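PDB 5HZ0: LRR receptor-like serine/threonine-protein kinase RGI3 from Arabidopsis thaliana, which acts as a plant receptor for RGF peptide hormones that maintain the root stem cell niche, pairing with SERK co-receptors through its extracellular leucine-rich repeats. Local coordinates for residues 545-550 with 566-571; 561-566 with 582-587; 589-594 with 608-613. The protein carries 5 engineered substitutions. One frame throughout, in Å; residues are numbered along the deposited sequence.

Contact 1 (545-550 with 566-571). With NAG (2-acetamido-2-deoxy-beta-D-glucopyranose), chain D.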
loop_
_atom_site.group_PDB
_atom_site.type_symbol
_atom_site.label_atom_id
_atom_site.label_comp_id
_atom_site.label_asym_id
_atom_site.label_seq_id
_atom_site.Cartn_x
_atom_site.Cartn_y
_atom_site.Cartn_z
ATOM N N ILE A 545 3.726 -27.071 1.699
ATOM C CA ILE A 545 2.791 -26.492 2.648
ATOM C C ILE A 545 1.842 -27.530 3.239
ATOM O O ILE A 545 1.817 -27.737 4.449
ATOM C CB ILE A 545 1.947 -25.392 2.008
ATOM C CG1 ILE A 545 2.836 -24.285 1.425
ATOM C CG2 ILE A 545 0.968 -24.845 3.024
ATOM C CD1 ILE A 545 2.047 -23.150 0.794
ATOM N N SER A 546 1.065 -28.185 2.383
ATOM C CA SER A 546 0.078 -29.132 2.872
ATOM C C SER A 546 -0.288 -30.209 1.859
ATOM O O SER A 546 -0.308 -29.962 0.657
ATOM C CB SER A 546 -1.177 -28.379 3.316
ATOM O OG SER A 546 -2.219 -29.273 3.634
ATOM N N LEU A 547 -0.560 -31.411 2.364
ATOM C CA LEU A 547 -1.187 -32.481 1.586
ATOM C C LEU A 547 -2.306 -33.082 2.443
ATOM O O LEU A 547 -2.055 -33.686 3.502
ATOM C CB LEU A 547 -0.165 -33.550 1.151
ATOM C CG LEU A 547 -0.635 -34.871 0.509
ATOM C CD1 LEU A 547 -1.361 -34.649 -0.811
ATOM C CD2 LEU A 547 0.525 -35.850 0.312
ATOM N N ASN A 548 -3.540 -32.900 1.976
ATOM C CA ASN A 548 -4.719 -33.368 2.682
ATOM C C ASN A 548 -5.451 -34.357 1.775
ATOM O O ASN A 548 -5.992 -33.980 0.741
ATOM C CB ASN A 548 -5.605 -32.167 3.045
ATOM C CG ASN A 548 -6.707 -32.502 4.040
ATOM O OD1 ASN A 548 -7.126 -33.653 4.163
ATOM N ND2 ASN A 548 -7.207 -31.462 4.732
ATOM N N LEU A 549 -5.383 -35.637 2.138
ATOM C CA LEU A 549 -6.144 -36.696 1.486
ATOM C C LEU A 549 -7.369 -37.166 2.288
ATOM O O LEU A 549 -8.033 -38.121 1.904
ATOM C CB LEU A 549 -5.226 -37.851 1.074
ATOM C CG LEU A 549 -4.137 -37.442 0.060
ATOM C CD1 LEU A 549 -3.219 -38.608 -0.270
ATOM C CD2 LEU A 549 -4.712 -36.833 -1.246
ATOM N N SER A 550 -7.650 -36.502 3.409
ATOM C CA SER A 550 -8.610 -36.994 4.414
ATOM C C SER A 550 -10.062 -37.091 3.936
ATOM O O SER A 550 -10.420 -36.576 2.876
ATOM C CB SER A 550 -8.598 -36.108 5.652
ATOM O OG SER A 550 -9.326 -34.915 5.384
ATOM N N LYS A 566 10.231 -34.416 1.369
ATOM C CA LYS A 566 11.170 -34.086 2.423
ATOM C C LYS A 566 10.838 -32.710 2.925
ATOM O O LYS A 566 11.325 -32.290 3.971
ATOM C CB LYS A 566 12.603 -34.097 1.886
ATOM C CG LYS A 566 13.560 -34.961 2.672
ATOM C CD LYS A 566 13.150 -36.425 2.562
ATOM C CE LYS A 566 13.624 -37.259 3.777
ATOM N NZ LYS A 566 12.923 -38.592 3.930
ATOM N N ASN A 567 10.016 -32.003 2.156
ATOM C CA ASN A 567 9.591 -30.659 2.529
ATOM C C ASN A 567 8.196 -30.517 3.145
ATOM O O ASN A 567 7.824 -29.424 3.589
ATOM C CB ASN A 567 9.736 -29.723 1.331
ATOM C CG ASN A 567 11.167 -29.299 1.103
ATOM O OD1 ASN A 567 11.815 -28.749 1.993
ATOM N ND2 ASN A 567 11.676 -29.572 -0.084
ATOM N N LEU A 568 7.442 -31.614 3.204
ATOM C CA LEU A 568 6.038 -31.540 3.589
ATOM C C LEU A 568 5.918 -31.165 5.055
ATOM O O LEU A 568 6.453 -31.846 5.916
ATOM C CB LEU A 568 5.346 -32.879 3.326
ATOM C CG LEU A 568 3.833 -32.920 3.511
ATOM C CD1 LEU A 568 3.167 -31.766 2.762
ATOM C CD2 LEU A 568 3.298 -34.243 3.014
ATOM N N GLY A 569 5.240 -30.058 5.332
ATOM C CA GLY A 569 5.035 -29.622 6.705
ATOM C C GLY A 569 3.771 -30.157 7.353
ATOM O O GLY A 569 3.724 -30.354 8.563
ATOM N N VAL A 570 2.742 -30.408 6.549
ATOM C CA VAL A 570 1.462 -30.861 7.079
ATOM C C VAL A 570 0.888 -31.999 6.243
ATOM O O VAL A 570 0.776 -31.884 5.013
ATOM C CB VAL A 570 0.438 -29.707 7.136
ATOM C CG1 VAL A 570 -0.933 -30.225 7.577
ATOM C CG2 VAL A 570 0.930 -28.599 8.062
ATOM N N LEU A 571 0.531 -33.099 6.899
ATOM C CA LEU A 571 -0.047 -34.227 6.182
ATOM C C LEU A 571 -1.251 -34.794 6.930
ATOM O O LEU A 571 -1.151 -35.160 8.102
ATOM C CB LEU A 571 1.011 -35.309 5.925
ATOM C CG LEU A 571 0.509 -36.650 5.374
ATOM C CD1 LEU A 571 0.042 -36.556 3.929
ATOM C CD2 LEU A 571 1.570 -37.715 5.504
HETATM C C1 NAG D . -8.260 -31.741 5.697
HETATM C C2 NAG D . -8.165 -30.630 6.740
HETATM C C3 NAG D . -9.329 -30.695 7.739
HETATM C C4 NAG D . -10.665 -30.698 6.984
HETATM C C5 NAG D . -10.633 -31.921 6.068
HETATM C C6 NAG D . -11.911 -32.145 5.262
HETATM C C7 NAG D . -6.050 -29.794 7.753
HETATM C C8 NAG D . -4.743 -30.224 8.370
HETATM N N2 NAG D . -6.867 -30.777 7.372
HETATM O O3 NAG D . -9.232 -29.612 8.631
HETATM O O4 NAG D . -11.838 -30.629 7.810
HETATM O O5 NAG D . -9.569 -31.795 5.157
HETATM O O6 NAG D . -12.210 -31.014 4.469
HETATM O O7 NAG D . -6.311 -28.595 7.644
#

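Contact 2 (561-566 with 582-587)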
loop_
_atom_site.group_PDB
_atom_site.type_symbol
_atom_site.label_atom_id
_atom_site.label_comp_id
_atom_site.label_asym_id
_atom_site.label_seq_id
_atom_site.Cartn_x
_atom_site.Cartn_y
_atom_site.Cartn_z
ATOM N N ARG A 561 7.140 -44.179 -1.786
ATOM C CA ARG A 561 7.626 -42.930 -2.366
ATOM C C ARG A 561 7.365 -41.727 -1.456
ATOM O O ARG A 561 8.027 -40.703 -1.586
ATOM C CB ARG A 561 7.010 -42.693 -3.744
ATOM C CG ARG A 561 7.720 -41.623 -4.563
ATOM C CD ARG A 561 8.984 -42.170 -5.204
ATOM N NE ARG A 561 8.679 -43.323 -6.047
ATOM C CZ ARG A 561 9.302 -43.607 -7.187
ATOM N NH1 ARG A 561 10.272 -42.823 -7.634
ATOM N NH2 ARG A 561 8.951 -44.679 -7.884
ATOM N N PHE A 562 6.417 -41.861 -0.528
ATOM C CA PHE A 562 6.095 -40.786 0.411
ATOM C C PHE A 562 7.279 -40.379 1.278
ATOM O O PHE A 562 7.271 -39.303 1.880
ATOM C CB PHE A 562 4.906 -41.161 1.299
ATOM C CG PHE A 562 3.588 -40.595 0.834
ATOM C CD1 PHE A 562 3.292 -40.495 -0.523
ATOM C CD2 PHE A 562 2.631 -40.186 1.755
ATOM C CE1 PHE A 562 2.070 -39.989 -0.951
ATOM C CE2 PHE A 562 1.414 -39.680 1.342
ATOM C CZ PHE A 562 1.128 -39.579 -0.012
ATOM N N SER A 563 8.299 -41.233 1.348
ATOM C CA SER A 563 9.497 -40.876 2.103
ATOM C C SER A 563 10.248 -39.729 1.425
ATOM O O SER A 563 11.073 -39.058 2.042
ATOM C CB SER A 563 10.413 -42.087 2.282
ATOM O OG SER A 563 10.740 -42.666 1.032
ATOM N N ASP A 564 9.936 -39.506 0.152
ATOM C CA ASP A 564 10.583 -38.481 -0.646
ATOM C C ASP A 564 9.988 -37.088 -0.468
ATOM O O ASP A 564 10.539 -36.115 -0.996
ATOM C CB ASP A 564 10.550 -38.856 -2.128
ATOM C CG ASP A 564 11.657 -39.810 -2.510
ATOM O OD1 ASP A 564 12.724 -39.771 -1.858
ATOM O OD2 ASP A 564 11.461 -40.589 -3.469
ATOM N N LEU A 565 8.893 -36.950 0.275
ATOM C CA LEU A 565 8.393 -35.595 0.412
ATOM C C LEU A 565 9.110 -35.077 1.626
ATOM O O LEU A 565 8.604 -35.150 2.742
ATOM C CB LEU A 565 6.881 -35.612 0.668
ATOM C CG LEU A 565 6.049 -36.259 -0.447
ATOM C CD1 LEU A 565 4.659 -36.660 0.038
ATOM C CD2 LEU A 565 5.968 -35.332 -1.638
ATOM N N LYS A 566 10.231 -34.416 1.369
ATOM C CA LYS A 566 11.170 -34.086 2.423
ATOM C C LYS A 566 10.838 -32.710 2.925
ATOM O O LYS A 566 11.325 -32.290 3.971
ATOM C CB LYS A 566 12.603 -34.097 1.886
ATOM C CG LYS A 566 13.560 -34.961 2.672
ATOM C CD LYS A 566 13.150 -36.425 2.562
ATOM C CE LYS A 566 13.624 -37.259 3.777
ATOM N NZ LYS A 566 12.923 -38.592 3.930
ATOM N N LEU A 582 3.437 -47.064 9.565
ATOM C CA LEU A 582 3.896 -45.720 9.218
ATOM C C LEU A 582 5.380 -45.566 8.904
ATOM O O LEU A 582 5.858 -44.446 8.772
ATOM C CB LEU A 582 3.463 -44.711 10.284
ATOM C CG LEU A 582 1.948 -44.723 10.487
ATOM C CD1 LEU A 582 1.542 -43.764 11.584
ATOM C CD2 LEU A 582 1.202 -44.415 9.169
ATOM N N ASN A 583 6.114 -46.671 8.839
ATOM C CA ASN A 583 7.580 -46.626 8.764
ATOM C C ASN A 583 8.144 -45.704 7.698
ATOM O O ASN A 583 9.179 -45.069 7.899
ATOM C CB ASN A 583 8.169 -48.039 8.636
ATOM C CG ASN A 583 7.931 -48.879 9.889
ATOM O OD1 ASN A 583 7.643 -48.340 10.967
ATOM N ND2 ASN A 583 8.035 -50.200 9.752
ATOM N N VAL A 584 7.438 -45.616 6.577
ATOM C CA VAL A 584 7.819 -44.748 5.473
ATOM C C VAL A 584 7.860 -43.266 5.893
ATOM O O VAL A 584 8.605 -42.469 5.328
ATOM C CB VAL A 584 6.871 -44.968 4.278
ATOM C CG1 VAL A 584 5.435 -44.838 4.728
ATOM C CG2 VAL A 584 7.180 -44.001 3.138
ATOM N N LEU A 585 7.091 -42.909 6.915
ATOM C CA LEU A 585 7.045 -41.522 7.385
ATOM C C LEU A 585 8.141 -41.134 8.392
ATOM O O LEU A 585 8.346 -39.942 8.650
ATOM C CB LEU A 585 5.677 -41.222 8.010
ATOM C CG LEU A 585 4.481 -40.787 7.161
ATOM C CD1 LEU A 585 4.623 -41.200 5.700
ATOM C CD2 LEU A 585 3.201 -41.362 7.761
ATOM N N THR A 586 8.839 -42.124 8.956
ATOM C CA THR A 586 9.650 -41.903 10.171
ATOM C C THR A 586 10.816 -40.921 10.027
ATOM O O THR A 586 11.241 -40.312 11.008
ATOM C CB THR A 586 10.147 -43.234 10.837
ATOM O OG1 THR A 586 10.715 -44.103 9.850
ATOM C CG2 THR A 586 8.992 -43.959 11.536
ATOM N N ASP A 587 11.342 -40.772 8.820
ATOM C CA ASP A 587 12.448 -39.836 8.608
ATOM C C ASP A 587 12.111 -38.438 8.046
ATOM O O ASP A 587 13.021 -37.675 7.709
ATOM C CB ASP A 587 13.636 -40.508 7.890
ATOM C CG ASP A 587 13.620 -40.323 6.374
ATOM O OD1 ASP A 587 12.563 -39.988 5.774
ATOM O OD2 ASP A 587 14.704 -40.543 5.782
#

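Contact 3 (589-594 with 608-613)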
loop_
_atom_site.group_PDB
_atom_site.type_symbol
_atom_site.label_atom_id
_atom_site.label_comp_id
_atom_site.label_asym_id
_atom_site.label_seq_id
_atom_site.Cartn_x
_atom_site.Cartn_y
_atom_site.Cartn_z
ATOM N N GLN A 589 11.783 -34.978 8.376
ATOM C CA GLN A 589 12.273 -34.135 9.463
ATOM C C GLN A 589 11.546 -32.798 9.550
ATOM O O GLN A 589 11.517 -32.156 10.602
ATOM C CB GLN A 589 13.792 -33.931 9.335
ATOM C CG GLN A 589 14.247 -33.173 8.085
ATOM C CD GLN A 589 14.345 -34.038 6.825
ATOM O OE1 GLN A 589 13.919 -35.196 6.805
ATOM N NE2 GLN A 589 14.916 -33.472 5.769
ATOM N N ASN A 590 10.958 -32.384 8.435
ATOM C CA ASN A 590 10.193 -31.147 8.406
ATOM C C ASN A 590 8.694 -31.352 8.615
ATOM O O ASN A 590 7.914 -30.410 8.539
ATOM C CB ASN A 590 10.495 -30.366 7.137
ATOM C CG ASN A 590 11.962 -30.014 7.024
ATOM O OD1 ASN A 590 12.732 -30.721 6.376
ATOM N ND2 ASN A 590 12.365 -28.933 7.685
ATOM N N LEU A 591 8.302 -32.592 8.896
ATOM C CA LEU A 591 6.906 -32.887 9.151
ATOM C C LEU A 591 6.527 -32.355 10.532
ATOM O O LEU A 591 7.130 -32.701 11.555
ATOM C CB LEU A 591 6.652 -34.384 9.024
ATOM C CG LEU A 591 5.200 -34.850 8.975
ATOM C CD1 LEU A 591 4.485 -34.219 7.788
ATOM C CD2 LEU A 591 5.127 -36.378 8.915
ATOM N N VAL A 592 5.518 -31.501 10.537
ATOM C CA VAL A 592 5.130 -30.716 11.700
ATOM C C VAL A 592 3.845 -31.293 12.248
ATOM O O VAL A 592 3.746 -31.628 13.422
ATOM C CB VAL A 592 4.895 -29.235 11.310
ATOM C CG1 VAL A 592 4.347 -28.449 12.495
ATOM C CG2 VAL A 592 6.183 -28.608 10.757
ATOM N N SER A 593 2.831 -31.327 11.393
ATOM C CA SER A 593 1.538 -31.880 11.749
ATOM C C SER A 593 1.229 -33.145 10.943
ATOM O O SER A 593 1.366 -33.174 9.714
ATOM C CB SER A 593 0.447 -30.829 11.535
ATOM O OG SER A 593 -0.817 -31.338 11.905
ATOM N N LEU A 594 0.803 -34.185 11.647
ATOM C CA LEU A 594 0.472 -35.470 11.045
ATOM C C LEU A 594 -0.864 -35.928 11.590
ATOM O O LEU A 594 -1.006 -36.044 12.795
ATOM C CB LEU A 594 1.537 -36.515 11.388
ATOM C CG LEU A 594 1.228 -37.927 10.874
ATOM C CD1 LEU A 594 0.970 -37.901 9.374
ATOM C CD2 LEU A 594 2.345 -38.932 11.212
ATOM N N THR A 608 9.706 -41.104 20.046
ATOM C CA THR A 608 10.434 -39.944 19.574
ATOM C C THR A 608 9.552 -38.795 19.942
ATOM O O THR A 608 8.343 -38.974 20.073
ATOM C CB THR A 608 10.597 -39.913 18.041
ATOM O OG1 THR A 608 9.351 -39.547 17.441
ATOM C CG2 THR A 608 11.044 -41.250 17.488
ATOM N N PRO A 609 10.141 -37.608 20.114
ATOM C CA PRO A 609 9.233 -36.490 20.367
ATOM C C PRO A 609 8.203 -36.355 19.242
ATOM O O PRO A 609 7.044 -36.074 19.570
ATOM C CB PRO A 609 10.167 -35.276 20.464
ATOM C CG PRO A 609 11.579 -35.858 20.613
ATOM C CD PRO A 609 11.539 -37.179 19.925
ATOM N N PHE A 610 8.558 -36.588 17.975
ATOM C CA PHE A 610 7.503 -36.550 16.951
ATOM C C PHE A 610 6.327 -37.461 17.290
ATOM O O PHE A 610 5.251 -36.978 17.625
ATOM C CB PHE A 610 8.002 -36.832 15.523
ATOM C CG PHE A 610 6.943 -36.625 14.470
ATOM C CD1 PHE A 610 6.037 -37.630 14.167
ATOM C CD2 PHE A 610 6.864 -35.441 13.785
ATOM C CE1 PHE A 610 5.033 -37.446 13.189
ATOM C CE2 PHE A 610 5.863 -35.232 12.858
ATOM C CZ PHE A 610 4.975 -36.231 12.563
ATOM N N PHE A 611 6.535 -38.774 17.223
ATOM C CA PHE A 611 5.415 -39.693 17.411
ATOM C C PHE A 611 4.787 -39.615 18.796
ATOM O O PHE A 611 3.576 -39.789 18.930
ATOM C CB PHE A 611 5.765 -41.116 16.977
ATOM C CG PHE A 611 6.059 -41.215 15.520
ATOM C CD1 PHE A 611 5.056 -41.030 14.581
ATOM C CD2 PHE A 611 7.345 -41.426 15.084
ATOM C CE1 PHE A 611 5.332 -41.093 13.232
ATOM C CE2 PHE A 611 7.637 -41.494 13.747
ATOM C CZ PHE A 611 6.628 -41.321 12.810
ATOM N N ARG A 612 5.590 -39.278 19.800
ATOM C CA ARG A 612 5.069 -39.035 21.140
ATOM C C ARG A 612 4.059 -37.878 21.203
ATOM O O ARG A 612 3.131 -37.925 22.018
ATOM C CB ARG A 612 6.207 -38.793 22.127
ATOM C CG ARG A 612 5.808 -38.922 23.575
ATOM C CD ARG A 612 5.587 -40.384 23.951
ATOM N NE ARG A 612 6.280 -40.727 25.191
ATOM C CZ ARG A 612 5.761 -40.579 26.409
ATOM N NH1 ARG A 612 4.531 -40.095 26.552
ATOM N NH2 ARG A 612 6.468 -40.916 27.485
ATOM N N ARG A 613 4.241 -36.839 20.377
ATOM C CA ARG A 613 3.224 -35.767 20.305
ATOM C C ARG A 613 1.875 -36.169 19.653
ATOM O O ARG A 613 0.881 -35.459 19.816
ATOM C CB ARG A 613 3.800 -34.421 19.776
ATOM C CG ARG A 613 3.131 -33.843 18.507
ATOM C CD ARG A 613 3.674 -32.481 18.139
ATOM N NE ARG A 613 5.121 -32.318 17.847
ATOM C CZ ARG A 613 5.853 -33.079 17.011
ATOM N NH1 ARG A 613 7.155 -32.803 16.846
ATOM N NH2 ARG A 613 5.324 -34.160 16.408
#

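Contact 1 (545-550 with 566-571)
With CG anti to the backbone N in L547 (chi1 171°) and L571 (chi1 171°), the two leucines run side by side in the same direction, and L547 CD2 rests on L571 CD1 at 3.7 Å. L568 takes the same first torsion but crosses L547 at about a right angle, which puts its CD2 4.0 Å from L547 CB, while its CD1 leans on the backbone where S546 joins L547. These three buried leucines fill one side of a parallel strand pair in which L547 stands opposite L571. The backbone bond across the segments, L547 N to V570 O, is 3.0 Å long and fairly straight; V570 O also receives a CA-H contact from S546. On the other side of the strands lie V570, S546 and N548, whose ND2 carries an N-linked NAG. The amide is steadied from its oxygen: N548 OD1 accepts S550 OG at 2.8 Å, in the carbonyl plane on a lone pair, and S550 N at 3.0 Å, the latter closing an Asx turn. The acetyl methyl C8 of the sugar comes 3.9 Å from V570 CG1; E526 and D572 hydrogen-bond the same sugar. L549 O takes bonds from N552 and from N576 of the following repeat, as in an asparagine ladder. Inward leucines, a solvent-side row of other residues and asparagines stacked from repeat to repeat are the signature of the LxxLxLxxN strand on the concave face of a leucine-rich-repeat solenoid, here in the receptor's extracellular domain.

Contact 2 (561-566 with 582-587)
K566 reaches D587 with its ammonium group, NZ pointing at OD1 in a salt bridge; the modelled length is implausibly short and D587 is poorly ordered, so the pairing is better trusted than its distance. A bend at chi2 (65°) folds the lysine chain back over its own segment, and NZ also donates to S563 O at 2.7 Å, in the carbonyl plane. The lysine thus ties the end of the 3-10 turn to the next repeat. S563 OG is satisfied by S560 O. In the other segment, N583 O accepts twice, from T586 OG1 at 2.7 Å and from T586 N at 3.1 Å, while N583 N is taken by N581 OD1. Below these polar groups the contact is apolar: V584 points at the turn, its CG2 lying 3.9 Å from S563 CB and 4.1 Å from F562 CB. The F562 ring swings inward, one face covered by L565 CD1 of its own segment. Both segments are connecting loops: 561-566, with its 3-10 turn, links strand 546-548 to strand 570-572, and the loop holding 582-587 leads from there to strand 593-595, so successive repeats stack here across from the parallel strands, with V584 also touching I558.

Contact 3 (589-594 with 608-613)
R612 N donates to T608 O at 2.8 Å in the first turn of helix 609-613, the turn that carries F610 and F611 onto L591 and L594. T608 is its N-cap: OG1 accepts F611 N at 2.9 Å with an N-H...O angle of 156°. The helix lies against the outermost strand, 593-595, of the parallel row at the C-terminal end of the leucine-rich-repeat solenoid. F610 carries most of the contact. Its CG, anti to the backbone N (chi1 -173°), sends the ring away from the helix toward the strand, where CZ, at the leading corner of the ring, touches both leucines. L594 crosses the ring at about a right angle, with CB 3.6 Å from CZ and CD2 in the ring plane at the edge. L591 approaches more obliquely, placing CD2 3.7 Å from CZ, and its carbonyl oxygen also sits at the ring edge, beside CE2. With F610 cut back to an alanine, L591 and L594 would probably lose the ring that links them to the helix, and a gap would open at this end of the solenoid. F611 is turned differently: F610 CD1 lies over one of its faces, offset toward the rim, and outside the contact it touches T586 and P606. The R613 side chain, poorly ordered, has its guanidinium between two carbonyl oxygens, P609 O over one face and V592 O over the opposite one. Deeper in, F611 reaches the strand through CE1, which comes to 4.2 Å from L594 CD2.

The three contacts lie close together at the C-terminal end of the solenoid, with centres 11 to 13 Å apart. Contacts 1 and 2 share K566 and meet inside the repeats, where L547 CD2 packs on F562 CZ at 3.8 Å. Contact 1 joins contact 3 through the parallel strands 570-572 and 593-595: G569 O and V592 N are 2.9 Å apart, as are L571 N and S593 O, both probable hydrogen bonds. Contact 3 reaches contact 2 where F611 CE2 touches T586 CG2 at 3.6 Å. The sugar on N548 belongs to contact 1, and a NAG also touches S593 of contact 3; the known peptide-recognition motifs, the last of them R402-R404, lie in earlier repeats.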